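Local structure of tyrosine-protein kinase receptor torso (Bombyx mori, 5AOQ) at residues A[14-18]-A[117-121]; A[26-31]-A[46-50]; A[106-110]-A[204-208]; A[156-161]-A[235-239]. The protein is a receptor tyrosine kinase, seen here as its extracellular part, which binds the neurohormone PTTH, stimulating MAPK signalling and taking part in the start of metamorphosis. One frame throughout, in Å; residues are numbered along the deposited sequence.

Interaction 1 of 4, residues A[14-18]-A[117-121]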
loop_
_atom_site.group_PDB
_atom_site.type_symbol
_atom_site.label_atom_id
_atom_site.label_comp_id
_atom_site.label_asym_id
_atom_site.label_seq_id
_atom_site.Cartn_x
_atom_site.Cartn_y
_atom_site.Cartn_z
ATOM N N GLN A 14 0.225 -33.954 -17.087
ATOM C CA GLN A 14 0.519 -34.338 -15.710
ATOM C C GLN A 14 -0.603 -33.920 -14.767
ATOM O O GLN A 14 -1.584 -33.307 -15.188
ATOM C CB GLN A 14 1.838 -33.710 -15.252
ATOM C CG GLN A 14 3.025 -34.655 -15.276
ATOM C CD GLN A 14 4.298 -34.000 -14.775
ATOM O OE1 GLN A 14 4.300 -32.823 -14.412
ATOM N NE2 GLN A 14 5.389 -34.758 -14.756
ATOM N N ARG A 15 -0.444 -34.258 -13.491
ATOM C CA ARG A 15 -1.392 -33.874 -12.451
ATOM C C ARG A 15 -0.631 -33.462 -11.195
ATOM O O ARG A 15 0.442 -33.994 -10.910
ATOM C CB ARG A 15 -2.358 -35.024 -12.151
ATOM C CG ARG A 15 -3.455 -35.187 -13.193
ATOM C CD ARG A 15 -4.021 -36.599 -13.219
ATOM N NE ARG A 15 -4.479 -37.046 -11.907
ATOM C CZ ARG A 15 -5.097 -38.202 -11.686
ATOM N NH1 ARG A 15 -5.345 -39.032 -12.692
ATOM N NH2 ARG A 15 -5.477 -38.528 -10.460
ATOM N N TYR A 16 -1.191 -32.507 -10.457
ATOM C CA TYR A 16 -0.528 -31.936 -9.287
ATOM C C TYR A 16 -1.440 -31.974 -8.062
ATOM O O TYR A 16 -2.226 -31.053 -7.844
ATOM C CB TYR A 16 -0.088 -30.503 -9.589
ATOM C CG TYR A 16 0.617 -30.371 -10.919
ATOM C CD1 TYR A 16 1.958 -30.700 -11.053
ATOM C CD2 TYR A 16 -0.065 -29.937 -12.049
ATOM C CE1 TYR A 16 2.604 -30.588 -12.271
ATOM C CE2 TYR A 16 0.571 -29.822 -13.269
ATOM C CZ TYR A 16 1.904 -30.150 -13.375
ATOM O OH TYR A 16 2.542 -30.037 -14.590
ATOM N N PRO A 17 -1.343 -33.046 -7.258
ATOM C CA PRO A 17 -2.223 -33.184 -6.092
ATOM C C PRO A 17 -1.956 -32.140 -5.008
ATOM O O PRO A 17 -0.853 -31.597 -4.955
ATOM C CB PRO A 17 -1.902 -34.591 -5.567
ATOM C CG PRO A 17 -1.197 -35.284 -6.680
ATOM C CD PRO A 17 -0.469 -34.220 -7.424
ATOM N N PRO A 18 -2.956 -31.858 -4.155
ATOM C CA PRO A 18 -2.797 -30.883 -3.070
ATOM C C PRO A 18 -1.683 -31.249 -2.094
ATOM O O PRO A 18 -1.438 -32.430 -1.855
ATOM C CB PRO A 18 -4.158 -30.911 -2.367
ATOM C CG PRO A 18 -5.104 -31.418 -3.380
ATOM C CD PRO A 18 -4.330 -32.388 -4.209
ATOM N N GLU A 117 2.892 -24.520 -15.115
ATOM C CA GLU A 117 1.659 -25.292 -15.160
ATOM C C GLU A 117 1.107 -25.444 -13.753
ATOM O O GLU A 117 1.848 -25.741 -12.815
ATOM C CB GLU A 117 1.890 -26.671 -15.781
ATOM C CG GLU A 117 1.788 -26.709 -17.297
ATOM C CD GLU A 117 1.566 -28.113 -17.830
ATOM O OE1 GLU A 117 1.851 -29.083 -17.097
ATOM O OE2 GLU A 117 1.103 -28.246 -18.982
ATOM N N TYR A 118 -0.198 -25.237 -13.614
ATOM C CA TYR A 118 -0.876 -25.438 -12.341
ATOM C C TYR A 118 -2.090 -26.331 -12.533
ATOM O O TYR A 118 -2.556 -26.522 -13.657
ATOM C CB TYR A 118 -1.308 -24.106 -11.725
ATOM C CG TYR A 118 -0.166 -23.205 -11.322
ATOM C CD1 TYR A 118 0.412 -23.307 -10.063
ATOM C CD2 TYR A 118 0.333 -22.250 -12.196
ATOM C CE1 TYR A 118 1.455 -22.483 -9.687
ATOM C CE2 TYR A 118 1.374 -21.423 -11.830
ATOM C CZ TYR A 118 1.933 -21.543 -10.575
ATOM O OH TYR A 118 2.972 -20.718 -10.209
ATOM N N GLN A 119 -2.588 -26.886 -11.433
ATOM C CA GLN A 119 -3.865 -27.588 -11.451
ATOM C C GLN A 119 -4.800 -26.995 -10.411
ATOM O O GLN A 119 -4.419 -26.799 -9.258
ATOM C CB GLN A 119 -3.678 -29.082 -11.195
ATOM C CG GLN A 119 -4.953 -29.887 -11.402
ATOM C CD GLN A 119 -4.753 -31.372 -11.194
ATOM O OE1 GLN A 119 -3.826 -31.797 -10.505
ATOM N NE2 GLN A 119 -5.622 -32.173 -11.799
ATOM N N ILE A 120 -6.028 -26.709 -10.831
ATOM C CA ILE A 120 -7.021 -26.126 -9.942
ATOM C C ILE A 120 -7.621 -27.208 -9.054
ATOM O O ILE A 120 -7.937 -28.301 -9.525
ATOM C CB ILE A 120 -8.152 -25.428 -10.726
ATOM C CG1 ILE A 120 -7.570 -24.456 -11.760
ATOM C CG2 ILE A 120 -9.094 -24.704 -9.769
ATOM C CD1 ILE A 120 -8.595 -23.888 -12.720
ATOM N N TRP A 121 -7.766 -26.901 -7.769
ATOM C CA TRP A 121 -8.460 -27.785 -6.838
ATOM C C TRP A 121 -9.460 -26.989 -6.010
ATOM O O TRP A 121 -9.129 -25.924 -5.481
ATOM C CB TRP A 121 -7.464 -28.509 -5.931
ATOM C CG TRP A 121 -6.640 -29.536 -6.644
ATOM C CD1 TRP A 121 -5.492 -29.322 -7.349
ATOM C CD2 TRP A 121 -6.899 -30.943 -6.718
ATOM N NE1 TRP A 121 -5.021 -30.507 -7.859
ATOM C CE2 TRP A 121 -5.868 -31.519 -7.486
ATOM C CE3 TRP A 121 -7.904 -31.772 -6.211
ATOM C CZ2 TRP A 121 -5.813 -32.883 -7.759
ATOM C CZ3 TRP A 121 -7.849 -33.128 -6.482
ATOM C CH2 TRP A 121 -6.810 -33.669 -7.250
#
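Gln-119 OE1 is held by two N-H groups. The backbone N of Tyr-16 donates to it across the contact, 2.7 Å from N to OE1, and the indole NE1 of Trp-121, from the same strand, adds a weak second bond. NE1 also donates to the carbonyl O of Tyr-16, with 2.8 Å between them; the N-H...O angle is 130° and the donor approaches from above the carbonyl plane, consistent with a proton shared between two acceptors. With CG opposite the backbone N (chi1 -172°) and an extended chain, Gln-119 reaches straight from its strand to the backbone of 14-18. Its NE2 donates to Glu-136, so the amide is held at both ends, and that same glutamate forms a salt bridge with Arg-15. Farther along, Tyr-16 OH donates to the anti lone pair of Glu-117 OE1, 2.8 Å away, with ring and carboxylate planes almost perpendicular. The rim of the Tyr-16 ring meets the strand too, its CD2 lying 3.8 Å from Gln-119 CB. At the other end Pro-18 CD sits over the six-membered ring of Trp-121 in a CH-pi contact, 3.8 Å from its centroid. Were Trp-121 a leucine, the Tyr-16 carbonyl would probably lose its indole donor and the Pro-18 ring the flat face it lies on. The arm before helix 20-23 thus lies across an antiparallel sheet of the first FN3 domain, where strand 118-124 runs between 83-88 and 134-140; Tyr-16 also touches Met-88, while Pro-18 and Trp-121 both pack on Trp-134 and Ile-55.

Interaction 2 of 4, residues A[26-31]-A[46-50]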
loop_
_atom_site.group_PDB
_atom_site.type_symbol
_atom_site.label_atom_id
_atom_site.label_comp_id
_atom_site.label_asym_id
_atom_site.label_seq_id
_atom_site.Cartn_x
_atom_site.Cartn_y
_atom_site.Cartn_z
ATOM N N LEU A 26 -2.569 -21.720 4.768
ATOM C CA LEU A 26 -3.667 -20.881 4.294
ATOM C C LEU A 26 -4.772 -20.765 5.344
ATOM O O LEU A 26 -5.767 -20.058 5.146
ATOM C CB LEU A 26 -4.239 -21.439 2.990
ATOM C CG LEU A 26 -3.227 -21.672 1.866
ATOM C CD1 LEU A 26 -3.931 -22.172 0.612
ATOM C CD2 LEU A 26 -2.427 -20.409 1.569
ATOM N N GLU A 27 -4.589 -21.454 6.466
ATOM C CA GLU A 27 -5.607 -21.506 7.508
ATOM C C GLU A 27 -5.893 -20.124 8.084
ATOM O O GLU A 27 -7.039 -19.813 8.401
ATOM C CB GLU A 27 -5.183 -22.464 8.623
ATOM C CG GLU A 27 -5.137 -23.923 8.192
ATOM C CD GLU A 27 -4.720 -24.857 9.314
ATOM O OE1 GLU A 27 -4.607 -24.390 10.467
ATOM O OE2 GLU A 27 -4.512 -26.059 9.041
ATOM N N GLN A 28 -4.861 -19.296 8.209
ATOM C CA GLN A 28 -5.047 -17.932 8.694
ATOM C C GLN A 28 -5.975 -17.176 7.749
ATOM O O GLN A 28 -6.959 -16.576 8.176
ATOM C CB GLN A 28 -3.709 -17.198 8.816
ATOM C CG GLN A 28 -3.837 -15.760 9.315
ATOM C CD GLN A 28 -2.516 -15.014 9.317
ATOM O OE1 GLN A 28 -1.445 -15.619 9.358
ATOM N NE2 GLN A 28 -2.587 -13.688 9.278
ATOM N N ASP A 29 -5.653 -17.222 6.461
ATOM C CA ASP A 29 -6.453 -16.562 5.436
ATOM C C ASP A 29 -7.901 -17.040 5.477
ATOM O O ASP A 29 -8.834 -16.235 5.585
ATOM C CB ASP A 29 -5.858 -16.824 4.051
ATOM C CG ASP A 29 -4.448 -16.279 3.908
ATOM O OD1 ASP A 29 -4.212 -15.115 4.291
ATOM O OD2 ASP A 29 -3.574 -17.021 3.411
ATOM N N VAL A 30 -8.080 -18.356 5.402
ATOM C CA VAL A 30 -9.417 -18.944 5.384
ATOM C C VAL A 30 -10.181 -18.610 6.662
ATOM O O VAL A 30 -11.378 -18.332 6.621
ATOM C CB VAL A 30 -9.361 -20.479 5.207
ATOM C CG1 VAL A 30 -10.760 -21.091 5.303
ATOM C CG2 VAL A 30 -8.721 -20.836 3.875
ATOM N N CYS A 31 -9.487 -18.636 7.795
ATOM C CA CYS A 31 -10.138 -18.398 9.076
ATOM C C CYS A 31 -10.516 -16.931 9.245
ATOM O O CYS A 31 -11.578 -16.623 9.782
ATOM C CB CYS A 31 -9.239 -18.841 10.228
ATOM S SG CYS A 31 -9.125 -20.632 10.428
ATOM N N CYS A 46 -12.214 -21.507 14.722
ATOM C CA CYS A 46 -12.033 -21.905 13.334
ATOM C C CYS A 46 -11.365 -23.273 13.304
ATOM O O CYS A 46 -10.194 -23.403 13.663
ATOM C CB CYS A 46 -11.200 -20.875 12.577
ATOM S SG CYS A 46 -11.042 -21.175 10.807
ATOM N N LYS A 47 -12.110 -24.286 12.880
ATOM C CA LYS A 47 -11.603 -25.652 12.825
ATOM C C LYS A 47 -11.219 -26.058 11.407
ATOM O O LYS A 47 -11.475 -27.184 10.980
ATOM C CB LYS A 47 -12.632 -26.619 13.413
ATOM C CG LYS A 47 -13.178 -26.171 14.767
ATOM C CD LYS A 47 -12.049 -25.993 15.786
ATOM C CE LYS A 47 -12.547 -25.432 17.105
ATOM N NZ LYS A 47 -11.439 -25.274 18.089
ATOM N N THR A 48 -10.602 -25.128 10.686
ATOM C CA THR A 48 -10.109 -25.405 9.346
ATOM C C THR A 48 -8.767 -26.122 9.431
ATOM O O THR A 48 -7.793 -25.586 9.962
ATOM C CB THR A 48 -9.940 -24.114 8.517
ATOM O OG1 THR A 48 -11.157 -23.359 8.541
ATOM C CG2 THR A 48 -9.570 -24.442 7.075
ATOM N N ASN A 49 -8.736 -27.340 8.901
ATOM C CA ASN A 49 -7.551 -28.188 8.929
ATOM C C ASN A 49 -7.281 -28.772 7.546
ATOM O O ASN A 49 -8.061 -29.580 7.042
ATOM C CB ASN A 49 -7.731 -29.310 9.957
ATOM C CG ASN A 49 -6.422 -29.976 10.337
ATOM O OD1 ASN A 49 -5.521 -30.122 9.513
ATOM N ND2 ASN A 49 -6.318 -30.395 11.594
ATOM N N PHE A 50 -6.175 -28.360 6.934
ATOM C CA PHE A 50 -5.822 -28.831 5.599
ATOM C C PHE A 50 -5.149 -30.198 5.628
ATOM O O PHE A 50 -5.103 -30.896 4.615
ATOM C CB PHE A 50 -4.900 -27.828 4.906
ATOM C CG PHE A 50 -5.608 -26.615 4.382
ATOM C CD1 PHE A 50 -6.146 -26.613 3.107
ATOM C CD2 PHE A 50 -5.736 -25.477 5.159
ATOM C CE1 PHE A 50 -6.796 -25.500 2.617
ATOM C CE2 PHE A 50 -6.387 -24.360 4.673
ATOM C CZ PHE A 50 -6.917 -24.373 3.400
#
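Cys-31 and Cys-46 are joined by a disulfide, SG to SG 2.0 Å, with a chi3 of -83° giving it a left-handed twist. Thr-48 fills the next position along, its CG2 4.0 Å from Val-30 CG1. Beyond it, Glu-27 and Val-30 meet the Phe-50 ring at its edge, Glu-27 CG 3.5 Å from CD2 and Val-30 CG2 4.0 Å from CZ, and Leu-26 CB comes obliquely to the same CZ. The Glu-27 chain slides past the phenyl ring in the opposite direction, its carboxylate turned nearly into the ring plane. All this happens on the first turn of helix 27-38 in the first FN3 domain, where the disulfide ties the helix to the irregular segment that follows it. The helical bonds Val-30 N to Leu-26 O and Cys-31 N to Glu-27 O set the spacing that brings these side chains to one flank. Outside this shell, Thr-48 OG1 is bonded to Gly-129 O, and Leu-131 backs both Thr-48 and Phe-50. Phe-50 also rests on Leu-84 and Leu-26 on Ile-86, both from strand 83-88, while Tyr-25 of the second subunit packs against the two cysteines.

Interaction 3 of 4, residues A[106-110]-A[204-208]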
loop_
_atom_site.group_PDB
_atom_site.type_symbol
_atom_site.label_atom_id
_atom_site.label_comp_id
_atom_site.label_asym_id
_atom_site.label_seq_id
_atom_site.Cartn_x
_atom_site.Cartn_y
_atom_site.Cartn_z
ATOM N N VAL A 106 -20.574 -16.956 -8.175
ATOM C CA VAL A 106 -20.152 -18.074 -9.016
ATOM C C VAL A 106 -18.835 -17.837 -9.754
ATOM O O VAL A 106 -18.207 -18.788 -10.219
ATOM C CB VAL A 106 -21.235 -18.405 -10.064
ATOM C CG1 VAL A 106 -22.475 -18.973 -9.386
ATOM C CG2 VAL A 106 -21.583 -17.173 -10.889
ATOM N N PHE A 107 -18.417 -16.578 -9.859
ATOM C CA PHE A 107 -17.180 -16.242 -10.559
ATOM C C PHE A 107 -16.029 -16.009 -9.587
ATOM O O PHE A 107 -16.220 -15.440 -8.512
ATOM C CB PHE A 107 -17.387 -15.005 -11.434
ATOM C CG PHE A 107 -18.159 -15.280 -12.692
ATOM C CD1 PHE A 107 -17.550 -15.908 -13.767
ATOM C CD2 PHE A 107 -19.492 -14.921 -12.799
ATOM C CE1 PHE A 107 -18.254 -16.168 -14.925
ATOM C CE2 PHE A 107 -20.202 -15.179 -13.956
ATOM C CZ PHE A 107 -19.582 -15.803 -15.020
ATOM N N GLY A 108 -14.835 -16.455 -9.972
ATOM C CA GLY A 108 -13.658 -16.281 -9.137
ATOM C C GLY A 108 -12.376 -16.115 -9.930
ATOM O O GLY A 108 -12.331 -16.418 -11.125
ATOM N N GLU A 109 -11.332 -15.637 -9.256
ATOM C CA GLU A 109 -10.039 -15.397 -9.893
ATOM C C GLU A 109 -8.864 -15.926 -9.068
ATOM O O GLU A 109 -8.870 -15.859 -7.838
ATOM C CB GLU A 109 -9.847 -13.900 -10.151
ATOM C CG GLU A 109 -8.557 -13.562 -10.889
ATOM C CD GLU A 109 -8.372 -12.074 -11.094
ATOM O OE1 GLU A 109 -9.018 -11.285 -10.371
ATOM O OE2 GLU A 109 -7.578 -11.689 -11.979
ATOM N N LEU A 110 -7.859 -16.442 -9.772
ATOM C CA LEU A 110 -6.629 -16.949 -9.174
ATOM C C LEU A 110 -5.412 -16.334 -9.860
ATOM O O LEU A 110 -5.310 -16.352 -11.085
ATOM C CB LEU A 110 -6.572 -18.471 -9.286
ATOM C CG LEU A 110 -7.418 -19.254 -8.286
ATOM C CD1 LEU A 110 -7.704 -20.653 -8.804
ATOM C CD2 LEU A 110 -6.709 -19.314 -6.942
ATOM N N LYS A 204 -13.162 -4.464 -13.370
ATOM C CA LYS A 204 -12.802 -5.759 -13.933
ATOM C C LYS A 204 -14.061 -6.516 -14.356
ATOM O O LYS A 204 -14.864 -6.914 -13.511
ATOM C CB LYS A 204 -11.994 -6.567 -12.914
ATOM C CG LYS A 204 -11.464 -7.897 -13.425
ATOM C CD LYS A 204 -10.803 -8.701 -12.307
ATOM C CE LYS A 204 -9.578 -7.987 -11.747
ATOM N NZ LYS A 204 -8.852 -8.810 -10.743
ATOM N N ILE A 205 -14.225 -6.713 -15.661
ATOM C CA ILE A 205 -15.430 -7.338 -16.202
ATOM C C ILE A 205 -15.258 -8.842 -16.404
ATOM O O ILE A 205 -14.431 -9.291 -17.205
ATOM C CB ILE A 205 -15.859 -6.678 -17.539
ATOM C CG1 ILE A 205 -16.509 -5.320 -17.254
ATOM C CG2 ILE A 205 -16.841 -7.568 -18.310
ATOM C CD1 ILE A 205 -16.990 -4.558 -18.486
ATOM N N TRP A 206 -16.057 -9.600 -15.657
ATOM C CA TRP A 206 -16.138 -11.048 -15.791
ATOM C C TRP A 206 -16.763 -11.386 -17.143
ATOM O O TRP A 206 -17.325 -10.508 -17.794
ATOM C CB TRP A 206 -16.965 -11.639 -14.645
ATOM C CG TRP A 206 -16.484 -11.243 -13.288
ATOM C CD1 TRP A 206 -17.005 -10.274 -12.483
ATOM C CD2 TRP A 206 -15.380 -11.808 -12.574
ATOM N NE1 TRP A 206 -16.293 -10.201 -11.311
ATOM C CE2 TRP A 206 -15.290 -11.132 -11.342
ATOM C CE3 TRP A 206 -14.458 -12.820 -12.859
ATOM C CZ2 TRP A 206 -14.315 -11.435 -10.395
ATOM C CZ3 TRP A 206 -13.491 -13.118 -11.917
ATOM C CH2 TRP A 206 -13.427 -12.429 -10.701
ATOM N N PRO A 207 -16.676 -12.655 -17.577
ATOM C CA PRO A 207 -17.134 -12.907 -18.948
ATOM C C PRO A 207 -18.648 -12.777 -19.105
ATOM O O PRO A 207 -19.401 -13.504 -18.456
ATOM C CB PRO A 207 -16.674 -14.343 -19.213
ATOM C CG PRO A 207 -16.598 -14.976 -17.876
ATOM C CD PRO A 207 -16.304 -13.897 -16.876
ATOM N N THR A 208 -19.072 -11.849 -19.957
ATOM C CA THR A 208 -20.487 -11.632 -20.240
ATOM C C THR A 208 -20.763 -11.782 -21.729
ATOM O O THR A 208 -19.837 -11.829 -22.540
ATOM C CB THR A 208 -20.950 -10.234 -19.784
ATOM O OG1 THR A 208 -20.253 -9.229 -20.531
ATOM C CG2 THR A 208 -20.685 -10.034 -18.301
#
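The junction between the first and second FN3 domains is where strand 107-111 of the one meets the end of strand 198-205 in the other. Its polar tie is a salt bridge in which Lys-204 NZ donates to the syn lone pair of Glu-109 OE1, 2.5 Å away. Both chains leave the backbone with CG opposite N, but the lysine then bends at chi3 (-63°), which swings its ammonium group across to the carboxylate. Beside the bridge lies an apolar patch. Phe-107 CB stands over the six-membered ring of Trp-206 in a CH-pi contact, 4.2 Å from its centroid, while Trp-206 CB lies over the phenyl face. The phenyl and the five-membered ring of the indole are near parallel, 24° between planes, yet slid so far apart that they hardly overlap. Pro-207 CD adds a contact 3.6 Å from Phe-107 CE1, and Glu-109 CB comes to the edge of the indole at CH2, 3.9 Å off. Lys-204 is implicated in PTTH binding by experiment, as is Asp-190, the nearest atoms of the two side chains being about 4 Å apart. Glu-28 of the Preproptth chain makes a long, weak ion pair with Lys-204. The lysine charge is thus probably held mainly by Glu-109, with weaker influence from Asp-190 and that hormone glutamate, consistent with a link between domain junction and hormone site.

Interaction 4 of 4, residues A[156-161]-A[235-239]. With NAG (2-acetamido-2-deoxy-beta-D-glucopyranose), chain E.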
loop_
_atom_site.group_PDB
_atom_site.type_symbol
_atom_site.label_atom_id
_atom_site.label_comp_id
_atom_site.label_asym_id
_atom_site.label_seq_id
_atom_site.Cartn_x
_atom_site.Cartn_y
_atom_site.Cartn_z
ATOM N N ASN A 156 -8.212 -5.280 -32.205
ATOM C CA ASN A 156 -8.455 -4.046 -31.460
ATOM C C ASN A 156 -9.939 -3.715 -31.318
ATOM O O ASN A 156 -10.630 -3.511 -32.312
ATOM C CB ASN A 156 -7.742 -2.877 -32.142
ATOM C CG ASN A 156 -7.649 -1.650 -31.254
ATOM O OD1 ASN A 156 -8.622 -1.257 -30.612
ATOM N ND2 ASN A 156 -6.474 -1.033 -31.220
ATOM N N VAL A 157 -10.417 -3.632 -30.081
ATOM C CA VAL A 157 -11.831 -3.373 -29.825
ATOM C C VAL A 157 -12.196 -1.921 -30.142
ATOM O O VAL A 157 -11.414 -1.008 -29.891
ATOM C CB VAL A 157 -12.207 -3.684 -28.352
ATOM C CG1 VAL A 157 -12.098 -5.174 -28.066
ATOM C CG2 VAL A 157 -11.355 -2.873 -27.377
ATOM N N THR A 158 -13.381 -1.725 -30.715
ATOM C CA THR A 158 -13.870 -0.393 -31.074
ATOM C C THR A 158 -15.070 -0.052 -30.200
ATOM O O THR A 158 -16.028 -0.822 -30.110
ATOM C CB THR A 158 -14.258 -0.294 -32.559
ATOM O OG1 THR A 158 -15.234 -1.294 -32.875
ATOM C CG2 THR A 158 -13.030 -0.479 -33.441
ATOM N N GLN A 159 -15.009 1.113 -29.566
ATOM C CA GLN A 159 -15.910 1.452 -28.472
ATOM C C GLN A 159 -16.928 2.524 -28.841
ATOM O O GLN A 159 -16.576 3.559 -29.410
ATOM C CB GLN A 159 -15.096 1.930 -27.269
ATOM C CG GLN A 159 -13.803 1.159 -27.054
ATOM C CD GLN A 159 -12.962 1.729 -25.934
ATOM O OE1 GLN A 159 -13.360 2.684 -25.266
ATOM N NE2 GLN A 159 -11.784 1.153 -25.728
ATOM N N GLU A 160 -18.190 2.261 -28.515
ATOM C CA GLU A 160 -19.233 3.273 -28.606
ATOM C C GLU A 160 -19.621 3.667 -27.188
ATOM O O GLU A 160 -19.426 2.899 -26.245
ATOM C CB GLU A 160 -20.444 2.759 -29.387
ATOM C CG GLU A 160 -21.286 1.724 -28.657
ATOM C CD GLU A 160 -22.462 1.242 -29.488
ATOM O OE1 GLU A 160 -22.394 1.338 -30.733
ATOM O OE2 GLU A 160 -23.457 0.771 -28.897
ATOM N N PHE A 161 -20.169 4.866 -27.043
ATOM C CA PHE A 161 -20.480 5.410 -25.729
ATOM C C PHE A 161 -21.685 6.337 -25.776
ATOM O O PHE A 161 -21.943 6.986 -26.789
ATOM C CB PHE A 161 -19.262 6.151 -25.184
ATOM C CG PHE A 161 -18.533 6.947 -26.225
ATOM C CD1 PHE A 161 -18.910 8.244 -26.515
ATOM C CD2 PHE A 161 -17.477 6.389 -26.928
ATOM C CE1 PHE A 161 -18.245 8.977 -27.479
ATOM C CE2 PHE A 161 -16.812 7.115 -27.894
ATOM C CZ PHE A 161 -17.193 8.410 -28.169
ATOM N N THR A 235 -6.541 -1.533 -25.496
ATOM C CA THR A 235 -7.057 -0.541 -26.427
ATOM C C THR A 235 -7.262 0.786 -25.715
ATOM O O THR A 235 -8.203 0.949 -24.936
ATOM C CB THR A 235 -8.385 -0.987 -27.062
ATOM O OG1 THR A 235 -8.171 -2.171 -27.840
ATOM C CG2 THR A 235 -8.947 0.110 -27.959
ATOM N N LYS A 236 -6.365 1.729 -25.985
ATOM C CA LYS A 236 -6.476 3.070 -25.436
ATOM C C LYS A 236 -7.413 3.885 -26.316
ATOM O O LYS A 236 -7.264 3.914 -27.539
ATOM C CB LYS A 236 -5.103 3.733 -25.335
ATOM C CG LYS A 236 -4.034 2.828 -24.739
ATOM C CD LYS A 236 -2.815 3.619 -24.297
ATOM C CE LYS A 236 -1.691 2.705 -23.835
ATOM N NZ LYS A 236 -0.868 2.204 -24.969
ATOM N N HIS A 237 -8.378 4.544 -25.686
ATOM C CA HIS A 237 -9.451 5.219 -26.405
ATOM C C HIS A 237 -9.757 6.587 -25.808
ATOM O O HIS A 237 -10.405 6.689 -24.766
ATOM C CB HIS A 237 -10.707 4.344 -26.394
ATOM C CG HIS A 237 -11.918 5.014 -26.959
ATOM N ND1 HIS A 237 -12.141 5.136 -28.314
ATOM C CD2 HIS A 237 -12.977 5.599 -26.350
ATOM C CE1 HIS A 237 -13.284 5.767 -28.514
ATOM N NE2 HIS A 237 -13.812 6.058 -27.339
ATOM N N LYS A 238 -9.270 7.635 -26.466
ATOM C CA LYS A 238 -9.561 8.998 -26.045
ATOM C C LYS A 238 -10.980 9.376 -26.448
ATOM O O LYS A 238 -11.493 8.901 -27.462
ATOM C CB LYS A 238 -8.565 9.987 -26.654
ATOM C CG LYS A 238 -7.147 9.857 -26.125
ATOM C CD LYS A 238 -6.240 10.919 -26.728
ATOM C CE LYS A 238 -4.825 10.822 -26.182
ATOM N NZ LYS A 238 -3.924 11.847 -26.777
ATOM N N TYR A 239 -11.611 10.228 -25.648
ATOM C CA TYR A 239 -12.957 10.699 -25.951
ATOM C C TYR A 239 -13.285 11.941 -25.133
ATOM O O TYR A 239 -12.821 12.087 -24.006
ATOM C CB TYR A 239 -13.981 9.593 -25.682
ATOM C CG TYR A 239 -14.153 9.264 -24.216
ATOM C CD1 TYR A 239 -13.324 8.340 -23.593
ATOM C CD2 TYR A 239 -15.140 9.872 -23.456
ATOM C CE1 TYR A 239 -13.474 8.034 -22.257
ATOM C CE2 TYR A 239 -15.300 9.571 -22.119
ATOM C CZ TYR A 239 -14.462 8.653 -21.524
ATOM O OH TYR A 239 -14.616 8.349 -20.192
HETATM C C1 NAG E . -14.661 -4.559 -33.797
HETATM C C2 NAG E . -13.595 -5.654 -33.847
HETATM C C3 NAG E . -12.340 -5.142 -34.558
HETATM C C4 NAG E . -12.681 -4.502 -35.901
HETATM C C5 NAG E . -13.831 -3.507 -35.762
HETATM C C6 NAG E . -14.336 -2.988 -37.090
HETATM C C7 NAG E . -13.598 -7.307 -32.018
HETATM C C8 NAG E . -13.151 -7.596 -30.616
HETATM N N2 NAG E . -13.256 -6.109 -32.500
HETATM O O3 NAG E . -11.434 -6.221 -34.752
HETATM O O4 NAG E . -11.551 -3.776 -36.374
HETATM O O5 NAG E . -14.947 -4.130 -35.113
HETATM O O6 NAG E . -13.666 -3.589 -38.189
HETATM O O7 NAG E . -14.245 -8.116 -32.673
#
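Gln-159 and His-237 make the CH-pi contact: Gln-159 CB sits squarely over the imidazole, 4.2 Å from the ring centroid and 5° off the normal. Beyond CG the glutamine chain runs out extended, sliding past the histidine in the opposite direction. Among the aromatic groups, Phe-161 meets His-237 rim to rim, centroids 5.5 Å apart, and it also meets Tyr-239, whose CB lies over the phenyl face, 4.2 Å from CZ. The phenylalanine takes a chi1 of 40°, which places CG between the backbone N and carbonyl carbon and turns the ring toward this cluster. As for polar contact, Val-157 N gives Thr-235 OG1 a weak bond, 3.5 Å long, and Val-157 CG2 packs on the same threonine. With a serine in place of His-237, Gln-159 would probably lose the plate beneath its CB and be less restrained, and a gap would open at the rim of Phe-161. On the glycan side, Val-157 CG1 lies 3.7 Å from NAG C8. Strands 159-167 and 233-240 are outermost strands of the two sheets of the second FN3 domain, so the contact joins sheet edges; Trp-179 of strand 171-179 and Ile-226 of strand 223-230 touch Gln-159, and Phe-177 touches Phe-161.

Interactions 1 and 2, their centres 21 Å apart, belong to the first FN3 domain, interaction 4 to the second, and interaction 3 joins the two. Along the chain, 26-31 and 46-50 both fall between the segments of interaction 1, while interaction 3 alternates with interaction 1 and with interaction 4. Centres of interactions 1 and 2 lie 21 and 24 Å from that of interaction 3, and interaction 4 is 22 Å from it on the other domain; interactions 2 and 4 are 44 Å apart, on opposite sides of the chain centre. Interactions 3 and 4 reach the same four-stranded sheet through its outermost strands, 198-205 and 233-240. Lys-204, implicated in PTTH binding, thus belongs to the contact between the two FN3 domains.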